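Local structure of probable starch synthase 4, chloroplastic/amyloplastic (Arabidopsis thaliana, 6GNE) at residues 224-228 and 490-494; 260-266 and 481-486; 401-405 and 420-425. The protein belongs to the starch synthase family of GT-B-fold proteins and, in this model, holds adenosine-5'-diphosphate together with bound glycan. One frame throughout, in Å; residues are numbered along the deposited sequence.

Interaction 1 (224-228 and 490-494); sequences NIVTT and YEELY
Ile225 and Thr227, two positions apart on strand 225-228, turn their side chains to the helical turn 490-494, whose axis runs nearly antiparallel to the strand at 165°. The apolar contacts come first. Ile225 uses two branches. Its CG2, anti to the backbone N, meets CD1 of Leu493 at 3.9 Å. The longer arm, CG1 to CD1, reaches onto the helix backbone, with CD1 3.4 Å from O of Leu493. The same Ile225 CD1 ends at the edge of the Tyr494 ring, 4.1 Å from its CD1 and near the ring plane. Leu493 CD1 also touches the methyl of the second strand residue, Thr227 CG2, at 4.1 Å, so a single leucine methyl serves both.

The polar contact is one hydroxyl pair: Thr227 OG1 and Tyr490 OH lie 2.9 Å apart, and either could be the donor. The first bond of the Tyr490 side chain does not aim at the strand, but the phenolic end comes nearer. Thr227 OG1 is also hydrogen-bonded to Thr173 OG1 on the adjoining strand 169-174, while Tyr494 OH goes to His143 ND1.

Chemically, this is a buried seam where the C-terminal helix 484-499 packs against the sheet of the N-terminal domain: hydrocarbon does most of the filling, and Thr227 OG1 is satisfied inside it by the hydroxyls of Tyr490 and Thr173.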
loop_
_atom_site.group_PDB
_atom_site.type_symbol
_atom_site.label_atom_id
_atom_site.label_comp_id
_atom_site.label_asym_id
_atom_site.label_seq_id
_atom_site.Cartn_x
_atom_site.Cartn_y
_atom_site.Cartn_z
ATOM N N ASN A 224 -21.382 -0.943 -3.662
ATOM C CA ASN A 224 -21.966 -2.286 -3.761
ATOM C C ASN A 224 -21.040 -3.374 -3.203
ATOM O O ASN A 224 -21.513 -4.470 -2.848
ATOM C CB ASN A 224 -22.282 -2.607 -5.228
ATOM C CG ASN A 224 -23.198 -1.591 -5.844
ATOM O OD1 ASN A 224 -22.801 -0.753 -6.688
ATOM N ND2 ASN A 224 -24.422 -1.611 -5.387
ATOM N N ILE A 225 -19.727 -3.075 -3.175
ATOM C CA ILE A 225 -18.705 -3.983 -2.675
ATOM C C ILE A 225 -17.746 -3.155 -1.840
ATOM O O ILE A 225 -17.269 -2.118 -2.304
ATOM C CB ILE A 225 -17.891 -4.662 -3.836
ATOM C CG1 ILE A 225 -18.806 -5.389 -4.835
ATOM C CG2 ILE A 225 -16.881 -5.664 -3.298
ATOM C CD1 ILE A 225 -18.148 -5.635 -6.187
ATOM N N VAL A 226 -17.444 -3.617 -0.620
ATOM C CA VAL A 226 -16.458 -2.939 0.236
ATOM C C VAL A 226 -15.426 -3.930 0.679
ATOM O O VAL A 226 -15.773 -4.938 1.292
ATOM C CB VAL A 226 -17.106 -2.323 1.500
ATOM C CG1 VAL A 226 -16.061 -1.506 2.267
ATOM C CG2 VAL A 226 -18.372 -1.493 1.138
ATOM N N THR A 227 -14.147 -3.665 0.398
ATOM C CA THR A 227 -13.062 -4.545 0.899
ATOM C C THR A 227 -12.022 -3.803 1.703
ATOM O O THR A 227 -11.917 -2.581 1.650
ATOM C CB THR A 227 -12.335 -5.349 -0.218
ATOM O OG1 THR A 227 -11.327 -4.544 -0.851
ATOM C CG2 THR A 227 -13.327 -5.862 -1.257
ATOM N N THR A 228 -11.275 -4.586 2.476
ATOM C CA THR A 228 -9.999 -4.160 3.010
ATOM C C THR A 228 -8.968 -5.244 2.738
ATOM O O THR A 228 -9.270 -6.286 2.154
ATOM C CB THR A 228 -10.065 -3.738 4.482
ATOM O OG1 THR A 228 -8.832 -3.122 4.835
ATOM C CG2 THR A 228 -10.333 -4.911 5.398
ATOM N N TYR A 490 -11.528 -10.863 -5.979
ATOM C CA TYR A 490 -12.093 -9.584 -6.425
ATOM C C TYR A 490 -12.990 -9.767 -7.680
ATOM O O TYR A 490 -14.083 -9.203 -7.764
ATOM C CB TYR A 490 -10.999 -8.534 -6.702
ATOM C CG TYR A 490 -10.467 -7.788 -5.488
ATOM C CD1 TYR A 490 -11.096 -6.650 -5.013
ATOM C CD2 TYR A 490 -9.324 -8.202 -4.833
ATOM C CE1 TYR A 490 -10.612 -5.961 -3.917
ATOM C CE2 TYR A 490 -8.834 -7.515 -3.748
ATOM C CZ TYR A 490 -9.477 -6.396 -3.287
ATOM O OH TYR A 490 -8.988 -5.720 -2.190
ATOM N N GLU A 491 -12.502 -10.559 -8.633
ATOM C CA GLU A 491 -13.227 -10.862 -9.857
ATOM C C GLU A 491 -14.608 -11.459 -9.554
ATOM O O GLU A 491 -15.621 -11.052 -10.182
ATOM C CB GLU A 491 -12.385 -11.800 -10.734
ATOM C CG GLU A 491 -13.056 -12.318 -12.017
ATOM C CD GLU A 491 -12.248 -13.402 -12.718
ATOM O OE1 GLU A 491 -11.958 -13.256 -13.917
ATOM O OE2 GLU A 491 -11.879 -14.411 -12.083
ATOM N N GLU A 492 -14.648 -12.427 -8.621
ATOM C CA GLU A 492 -15.908 -13.073 -8.193
ATOM C C GLU A 492 -16.858 -12.093 -7.508
ATOM O O GLU A 492 -18.061 -12.221 -7.681
ATOM C CB GLU A 492 -15.671 -14.315 -7.307
ATOM C CG GLU A 492 -15.102 -15.527 -8.074
ATOM C CD GLU A 492 -14.514 -16.669 -7.197
ATOM O OE1 GLU A 492 -14.318 -16.495 -5.949
ATOM O OE2 GLU A 492 -14.238 -17.763 -7.781
ATOM N N LEU A 493 -16.320 -11.116 -6.765
ATOM C CA LEU A 493 -17.139 -10.037 -6.215
ATOM C C LEU A 493 -17.704 -9.139 -7.304
ATOM O O LEU A 493 -18.882 -8.785 -7.244
ATOM C CB LEU A 493 -16.375 -9.217 -5.179
ATOM C CG LEU A 493 -15.969 -9.931 -3.884
ATOM C CD1 LEU A 493 -14.958 -9.082 -3.113
ATOM C CD2 LEU A 493 -17.146 -10.348 -2.986
ATOM N N TYR A 494 -16.874 -8.793 -8.292
ATOM C CA TYR A 494 -17.299 -7.983 -9.441
ATOM C C TYR A 494 -18.426 -8.632 -10.240
ATOM O O TYR A 494 -19.451 -7.993 -10.496
ATOM C CB TYR A 494 -16.145 -7.739 -10.421
ATOM C CG TYR A 494 -14.974 -6.873 -9.978
ATOM C CD1 TYR A 494 -14.983 -6.135 -8.785
ATOM C CD2 TYR A 494 -13.853 -6.770 -10.793
ATOM C CE1 TYR A 494 -13.902 -5.354 -8.415
ATOM C CE2 TYR A 494 -12.778 -5.999 -10.436
ATOM C CZ TYR A 494 -12.810 -5.287 -9.248
ATOM O OH TYR A 494 -11.731 -4.514 -8.932
#

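Interaction 2 (260-266 and 481-486); sequences ILNGIDT and FSWGSS. With AC1 (4,6-dideoxy-4-{[(1S,4R,5S,6S)-4,5,6-trihydroxy-3-(hydroxymethyl)cyclohex-2-en-1-yl]amino}-alpha-D-glucopyranose), chain C.
Gly263 lies flat against the indole of Trp483 in the turn leading into the C-terminal helix of this GT-B fold, next to the loop that follows strand 257-259. This is the tightly packed part. The glycine CA makes a CH-pi contact with the five-membered ring of Trp483, 3.8 Å from its centroid and almost straight above it, and the backbone N of Gly263 lies over the centre of the indole. Gly263 CA also comes up to the carbonyl oxygen of Phe481, on a different side from the ring. The next residue adds a backbone bond: Ile264 N donates to Phe481 O at 2.9 Å, with an N-H...O angle of 172°. At the other end of the contact, Ser486 OG donates a hydrogen bond to Leu261 O at 2.6 Å, in the carbonyl plane, and its CB and OG both rest on the CG2 methyl of Ile260.

Asn262 runs beside Trp483, the two side chains pointing the same way with amide and ring planes 46° apart. Its ND2 is nearest the CH2 corner of the indole, while OD1 accepts from O6B of the bound AC1 at 2.7 Å, so the loop puts one residue into the glycan pocket.

The looser side holds the exposed Gly484 and Ser485 and the partly exposed Ser482 and Thr266. Thr266 packs OG1 and CG2 on Ser482, whose OG, with Asp480 as its firmer partner, accepts a weak capping bond from Gly484 N.

Two waters at the indole edge, in its plane, bridge buried polar atoms. One spans Ile264 O and Trp483 N. The other donates to Gly263 O at 2.7 Å and accepts from Trp483 NE1 at 3.0 Å, bridging two atoms whose direct angle is too poor for a hydrogen bond.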
loop_
_atom_site.group_PDB
_atom_site.type_symbol
_atom_site.label_atom_id
_atom_site.label_comp_id
_atom_site.label_asym_id
_atom_site.label_seq_id
_atom_site.Cartn_x
_atom_site.Cartn_y
_atom_site.Cartn_z
ATOM N N ILE A 260 -9.483 -9.120 1.995
ATOM C CA ILE A 260 -8.770 -9.929 1.007
ATOM C C ILE A 260 -7.298 -9.537 1.059
ATOM O O ILE A 260 -6.947 -8.368 0.804
ATOM C CB ILE A 260 -9.279 -9.669 -0.427
ATOM C CG1 ILE A 260 -10.728 -10.122 -0.595
ATOM C CG2 ILE A 260 -8.402 -10.385 -1.453
ATOM C CD1 ILE A 260 -11.373 -9.597 -1.883
ATOM N N LEU A 261 -6.456 -10.528 1.342
ATOM C CA LEU A 261 -5.012 -10.321 1.476
ATOM C C LEU A 261 -4.428 -9.842 0.163
ATOM O O LEU A 261 -4.593 -10.507 -0.859
ATOM C CB LEU A 261 -4.307 -11.614 1.912
ATOM C CG LEU A 261 -2.855 -11.488 2.390
ATOM C CD1 LEU A 261 -2.688 -10.600 3.637
ATOM C CD2 LEU A 261 -2.309 -12.893 2.626
ATOM N N ASN A 262 -3.771 -8.679 0.191
ATOM C CA ASN A 262 -3.057 -8.186 -0.992
ATOM C C ASN A 262 -2.043 -9.257 -1.489
ATOM O O ASN A 262 -1.446 -9.994 -0.682
ATOM C CB ASN A 262 -2.259 -6.918 -0.684
ATOM C CG ASN A 262 -3.112 -5.711 -0.377
ATOM O OD1 ASN A 262 -2.639 -4.794 0.307
ATOM N ND2 ASN A 262 -4.323 -5.647 -0.931
ATOM N N GLY A 263 -1.896 -9.372 -2.802
ATOM C CA GLY A 263 -0.672 -9.905 -3.379
ATOM C C GLY A 263 0.356 -8.806 -3.632
ATOM O O GLY A 263 0.172 -7.647 -3.255
ATOM N N ILE A 264 1.462 -9.205 -4.251
ATOM C CA ILE A 264 2.462 -8.289 -4.814
ATOM C C ILE A 264 2.669 -8.662 -6.273
ATOM O O ILE A 264 2.424 -9.817 -6.699
ATOM C CB ILE A 264 3.824 -8.324 -4.064
ATOM C CG1 ILE A 264 4.478 -9.703 -4.118
ATOM C CG2 ILE A 264 3.646 -7.917 -2.606
ATOM C CD1 ILE A 264 5.890 -9.720 -3.581
ATOM N N ASP A 265 3.138 -7.678 -7.026
ATOM C CA ASP A 265 3.436 -7.858 -8.426
ATOM C C ASP A 265 4.709 -8.679 -8.544
ATOM O O ASP A 265 5.788 -8.134 -8.516
ATOM C CB ASP A 265 3.583 -6.501 -9.103
ATOM C CG ASP A 265 3.733 -6.613 -10.595
ATOM O OD1 ASP A 265 4.253 -7.631 -11.092
ATOM O OD2 ASP A 265 3.353 -5.649 -11.291
ATOM N N THR A 266 4.568 -9.991 -8.685
ATOM C CA THR A 266 5.721 -10.871 -8.775
ATOM C C THR A 266 6.491 -10.844 -10.125
ATOM O O THR A 266 7.450 -11.581 -10.276
ATOM C CB THR A 266 5.371 -12.323 -8.411
ATOM O OG1 THR A 266 4.263 -12.751 -9.191
ATOM C CG2 THR A 266 5.026 -12.434 -6.958
ATOM N N PHE A 481 3.301 -15.386 -3.890
ATOM C CA PHE A 481 2.847 -14.060 -3.432
ATOM C C PHE A 481 2.143 -13.268 -4.519
ATOM O O PHE A 481 1.772 -12.124 -4.305
ATOM C CB PHE A 481 4.019 -13.237 -2.885
ATOM C CG PHE A 481 4.692 -13.865 -1.716
ATOM C CD1 PHE A 481 4.027 -13.964 -0.502
ATOM C CD2 PHE A 481 5.968 -14.410 -1.837
ATOM C CE1 PHE A 481 4.635 -14.556 0.597
ATOM C CE2 PHE A 481 6.573 -15.025 -0.736
ATOM C CZ PHE A 481 5.905 -15.094 0.484
ATOM N N SER A 482 1.929 -13.877 -5.677
ATOM C CA SER A 482 1.286 -13.167 -6.790
ATOM C C SER A 482 -0.172 -12.758 -6.460
ATOM O O SER A 482 -0.711 -13.156 -5.434
ATOM C CB SER A 482 1.302 -14.041 -8.030
ATOM O OG SER A 482 0.375 -15.074 -7.875
ATOM N N TRP A 483 -0.803 -11.974 -7.327
ATOM C CA TRP A 483 -2.236 -11.661 -7.177
ATOM C C TRP A 483 -3.160 -12.789 -7.624
ATOM O O TRP A 483 -4.339 -12.725 -7.323
ATOM C CB TRP A 483 -2.602 -10.382 -7.927
ATOM C CG TRP A 483 -2.235 -9.188 -7.178
ATOM C CD1 TRP A 483 -1.067 -8.491 -7.265
ATOM C CD2 TRP A 483 -3.025 -8.537 -6.201
ATOM N NE1 TRP A 483 -1.089 -7.427 -6.399
ATOM C CE2 TRP A 483 -2.279 -7.432 -5.731
ATOM C CE3 TRP A 483 -4.300 -8.757 -5.692
ATOM C CZ2 TRP A 483 -2.752 -6.573 -4.750
ATOM C CZ3 TRP A 483 -4.786 -7.885 -4.707
ATOM C CH2 TRP A 483 -3.995 -6.809 -4.247
ATOM N N GLY A 484 -2.650 -13.822 -8.300
ATOM C CA GLY A 484 -3.471 -14.952 -8.759
ATOM C C GLY A 484 -4.712 -15.260 -7.911
ATOM O O GLY A 484 -5.874 -15.134 -8.351
ATOM N N SER A 485 -4.453 -15.610 -6.669
ATOM C CA SER A 485 -5.502 -16.019 -5.757
ATOM C C SER A 485 -6.488 -14.878 -5.383
ATOM O O SER A 485 -7.716 -15.038 -5.487
ATOM C CB SER A 485 -4.839 -16.547 -4.505
ATOM O OG SER A 485 -5.706 -17.412 -3.885
ATOM N N SER A 486 -5.942 -13.744 -4.951
ATOM C CA SER A 486 -6.756 -12.609 -4.504
ATOM C C SER A 486 -7.418 -11.817 -5.629
ATOM O O SER A 486 -8.484 -11.243 -5.411
ATOM C CB SER A 486 -5.953 -11.651 -3.626
ATOM O OG SER A 486 -5.700 -12.276 -2.414
HETATM C C1 AC1 C . -1.927 6.437 2.331
HETATM O O2 AC1 C . -4.296 5.969 2.556
HETATM C C2 AC1 C . -3.018 5.363 2.299
HETATM C C4A AC1 C . -1.345 -1.734 3.350
HETATM C C3 AC1 C . -2.705 4.212 3.268
HETATM O O3 AC1 C . -3.743 3.240 3.117
HETATM C C4 AC1 C . -1.318 3.636 2.963
HETATM N N4A AC1 C . -0.939 2.470 3.781
HETATM C C5 AC1 C . -0.336 4.800 3.117
HETATM O O5 AC1 C . -0.650 5.819 2.165
HETATM C C6 AC1 C . 1.107 4.416 2.841
HETATM C C1B AC1 C . -1.657 1.187 3.783
HETATM C C2B AC1 C . -1.254 0.237 4.940
HETATM O O2B AC1 C . -0.431 0.867 5.940
HETATM C C3B AC1 C . -0.596 -1.063 4.492
HETATM O O3B AC1 C . -0.686 -1.965 5.591
HETATM O O4 AC1 C . -0.615 -2.887 2.928
HETATM C C5B AC1 C . -1.588 -0.784 2.215
HETATM C C7B AC1 C . -1.666 0.536 2.414
HETATM C C6B AC1 C . -1.813 -1.327 0.823
HETATM O O6B AC1 C . -2.997 -2.132 0.778
HETATM O O HOH W 1 0.501 -5.448 -4.855
HETATM O O HOH W 2 0.853 -10.721 -9.367
#

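Interaction 3 (401-405 and 420-425); sequences LTQMI and GLNDSV. With ADP (adenosine-5'-diphosphate), chain F.
Gln403 carries this contact, laying its amide against Leu421 and Ser424. Its NE2 donates to Ser424 OG at 2.8 Å, nearly straight at 166° and with the hydroxyl close to the amide plane. Leu421 CD2 sits over the flat of the same amide, 3.5 Å from Gln403 CD and about as far from OE1 and NE2. Lower on the side chain, Gln403 CG packs on CG2 of Val425 at 3.8 Å. What brings the amide here is a folded chain: chi1 of 83° sets CG between the backbone N and the carbonyl carbon, and a bend at the next bond turns the end toward the second segment. Met404 adds a light touch, its CE 4.3 Å from Ser424 CB.

One step out, Ser424 is itself held in place. Its OG donates a hydrogen bond to Gly420 O at 2.9 Å, approaching from above the carbonyl plane, while Asp423 N reaches that oxygen from the opposite face. The serine hydroxyl is therefore gripped twice, accepting from the glutamine and donating into its own turn. Weak bonds from Gln403 NE2 to Cys399 O and Gly400 O tie the amide to the preceding loop.

That loop leads into the adenosine-5'-diphosphate pocket. Leu401 N donates to O1A of the ligand at 2.8 Å and 177°, with a weak bond from Thr402 N to the same oxygen. The phosphate thus sits at the N-terminal start of helix 402-408, whose dipole would probably help hold its charge.

In the C-terminal domain, strand 412-416 lies between helices 402-408 and 419-424 along the chain; Gln403 and Leu421 both also rest on Ile392 of strand 389-392, and Val425 on Pro413 and Ala415.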
loop_
_atom_site.group_PDB
_atom_site.type_symbol
_atom_site.label_atom_id
_atom_site.label_comp_id
_atom_site.label_asym_id
_atom_site.label_seq_id
_atom_site.Cartn_x
_atom_site.Cartn_y
_atom_site.Cartn_z
ATOM N N LEU A 401 3.152 -5.088 2.633
ATOM C CA LEU A 401 3.704 -5.716 1.451
ATOM C C LEU A 401 5.185 -6.062 1.605
ATOM O O LEU A 401 5.689 -7.002 0.956
ATOM C CB LEU A 401 3.525 -4.781 0.267
ATOM C CG LEU A 401 2.106 -4.319 -0.039
ATOM C CD1 LEU A 401 2.123 -3.469 -1.304
ATOM C CD2 LEU A 401 1.156 -5.484 -0.217
ATOM N N THR A 402 5.888 -5.317 2.462
ATOM C CA THR A 402 7.331 -5.471 2.575
ATOM C C THR A 402 7.753 -6.872 3.055
ATOM O O THR A 402 8.785 -7.391 2.628
ATOM C CB THR A 402 7.902 -4.425 3.499
ATOM O OG1 THR A 402 7.299 -4.562 4.797
ATOM C CG2 THR A 402 7.684 -2.998 2.917
ATOM N N GLN A 403 6.940 -7.484 3.913
ATOM C CA GLN A 403 7.207 -8.859 4.336
ATOM C C GLN A 403 7.058 -9.863 3.180
ATOM O O GLN A 403 7.764 -10.863 3.127
ATOM C CB GLN A 403 6.317 -9.274 5.527
ATOM C CG GLN A 403 4.883 -9.764 5.235
ATOM C CD GLN A 403 3.884 -8.640 5.072
ATOM O OE1 GLN A 403 4.250 -7.461 4.890
ATOM N NE2 GLN A 403 2.603 -8.987 5.154
ATOM N N MET A 404 6.132 -9.593 2.264
ATOM C CA MET A 404 5.948 -10.433 1.096
ATOM C C MET A 404 7.122 -10.251 0.123
ATOM O O MET A 404 7.676 -11.250 -0.378
ATOM C CB MET A 404 4.632 -10.125 0.404
ATOM C CG MET A 404 3.408 -10.314 1.294
ATOM S SD MET A 404 1.846 -10.095 0.445
ATOM C CE MET A 404 0.705 -9.970 1.797
ATOM N N ILE A 405 7.535 -9.002 -0.089
ATOM C CA ILE A 405 8.666 -8.723 -0.967
ATOM C C ILE A 405 9.913 -9.338 -0.357
ATOM O O ILE A 405 10.673 -10.004 -1.073
ATOM C CB ILE A 405 8.897 -7.201 -1.197
ATOM C CG1 ILE A 405 7.654 -6.516 -1.819
ATOM C CG2 ILE A 405 10.111 -6.945 -2.087
ATOM C CD1 ILE A 405 7.691 -5.011 -1.764
ATOM N N GLY A 420 -2.500 -7.887 8.700
ATOM C CA GLY A 420 -2.047 -8.711 7.595
ATOM C C GLY A 420 -0.848 -9.573 7.873
ATOM O O GLY A 420 -0.660 -10.610 7.213
ATOM N N LEU A 421 -0.033 -9.160 8.840
ATOM C CA LEU A 421 1.185 -9.882 9.179
ATOM C C LEU A 421 0.788 -11.215 9.772
ATOM O O LEU A 421 1.425 -12.226 9.538
ATOM C CB LEU A 421 2.060 -9.057 10.155
ATOM C CG LEU A 421 2.501 -7.693 9.625
ATOM C CD1 LEU A 421 3.218 -6.884 10.675
ATOM C CD2 LEU A 421 3.398 -7.844 8.399
ATOM N N ASN A 422 -0.309 -11.215 10.494
ATOM C CA ASN A 422 -0.875 -12.439 11.052
ATOM C C ASN A 422 -1.380 -13.450 10.000
ATOM O O ASN A 422 -1.493 -14.623 10.275
ATOM C CB ASN A 422 -2.019 -12.010 11.967
ATOM C CG ASN A 422 -2.432 -13.075 12.904
ATOM O OD1 ASN A 422 -1.627 -13.588 13.691
ATOM N ND2 ASN A 422 -3.716 -13.416 12.834
ATOM N N ASP A 423 -1.692 -12.963 8.815
ATOM C CA ASP A 423 -2.136 -13.749 7.666
ATOM C C ASP A 423 -1.036 -14.123 6.691
ATOM O O ASP A 423 -1.303 -14.947 5.810
ATOM C CB ASP A 423 -3.194 -12.962 6.867
ATOM C CG ASP A 423 -4.466 -12.697 7.662
ATOM O OD1 ASP A 423 -4.897 -13.569 8.400
ATOM O OD2 ASP A 423 -5.059 -11.630 7.540
ATOM N N SER A 424 0.170 -13.555 6.823
ATOM C CA SER A 424 1.285 -13.875 5.920
ATOM C C SER A 424 2.612 -14.355 6.572
ATOM O O SER A 424 3.492 -14.866 5.874
ATOM C CB SER A 424 1.574 -12.629 5.096
ATOM O OG SER A 424 1.776 -11.514 5.948
ATOM N N VAL A 425 2.772 -14.172 7.895
ATOM C CA VAL A 425 3.995 -14.547 8.596
ATOM C C VAL A 425 3.687 -15.524 9.723
ATOM O O VAL A 425 2.899 -15.251 10.604
ATOM C CB VAL A 425 4.769 -13.330 9.127
ATOM C CG1 VAL A 425 6.146 -13.741 9.632
ATOM C CG2 VAL A 425 4.974 -12.317 8.025
HETATM P PB ADP F . 2.606 1.237 3.837
HETATM O O1B ADP F . 1.523 1.188 2.801
HETATM O O2B ADP F . 3.777 2.129 3.542
HETATM O O3B ADP F . 2.032 1.518 5.207
HETATM P PA ADP F . 3.205 -1.374 2.767
HETATM O O1A ADP F . 4.071 -2.490 3.278
HETATM O O2A ADP F . 1.798 -1.775 2.406
HETATM O O3A ADP F . 3.245 -0.237 3.907
HETATM O "O5'" ADP F . 3.851 -0.679 1.471
HETATM C "C5'" ADP F . 5.161 -0.111 1.484
HETATM C "C4'" ADP F . 5.804 0.023 0.091
HETATM O "O4'" ADP F . 6.611 1.210 0.041
HETATM C "C3'" ADP F . 6.772 -1.096 -0.235
HETATM O "O3'" ADP F . 6.849 -1.231 -1.644
HETATM C "C2'" ADP F . 8.094 -0.582 0.273
HETATM O "O2'" ADP F . 9.204 -1.186 -0.366
HETATM C "C1'" ADP F . 7.991 0.870 -0.088
HETATM N N9 ADP F . 8.770 1.765 0.796
HETATM C C8 ADP F . 8.442 2.175 2.027
HETATM N N7 ADP F . 9.374 3.029 2.506
HETATM C C5 ADP F . 10.322 3.179 1.567
HETATM C C6 ADP F . 11.604 3.936 1.421
HETATM N N6 ADP F . 12.055 4.718 2.434
HETATM N N1 ADP F . 12.284 3.797 0.248
HETATM C C2 ADP F . 11.823 2.990 -0.742
HETATM N N3 ADP F . 10.684 2.284 -0.660
HETATM C C4 ADP F . 9.913 2.336 0.445
#

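Starting from the N terminus, the chain builds most of the first domain before reaching strand 225-228, where interaction 1 opens; its partner arrives 262 residues later. Soon after comes 260-266, the first half of interaction 2, closed at 481-486. Between those ends the chain forms the second domain, where interaction 3 closes a short loop of 14 residues. The three are concentric, 3 within 2 within 1, and none cross. Interactions 1 and 2 share helix 484-499 and touch through Ile260, which meets Tyr490 and Leu493. Interactions 2 and 3 touch where Asn262 and Ile264 meet Leu401 and Met404, joining the ligand-binding helix 402-408 to the loop 260-266.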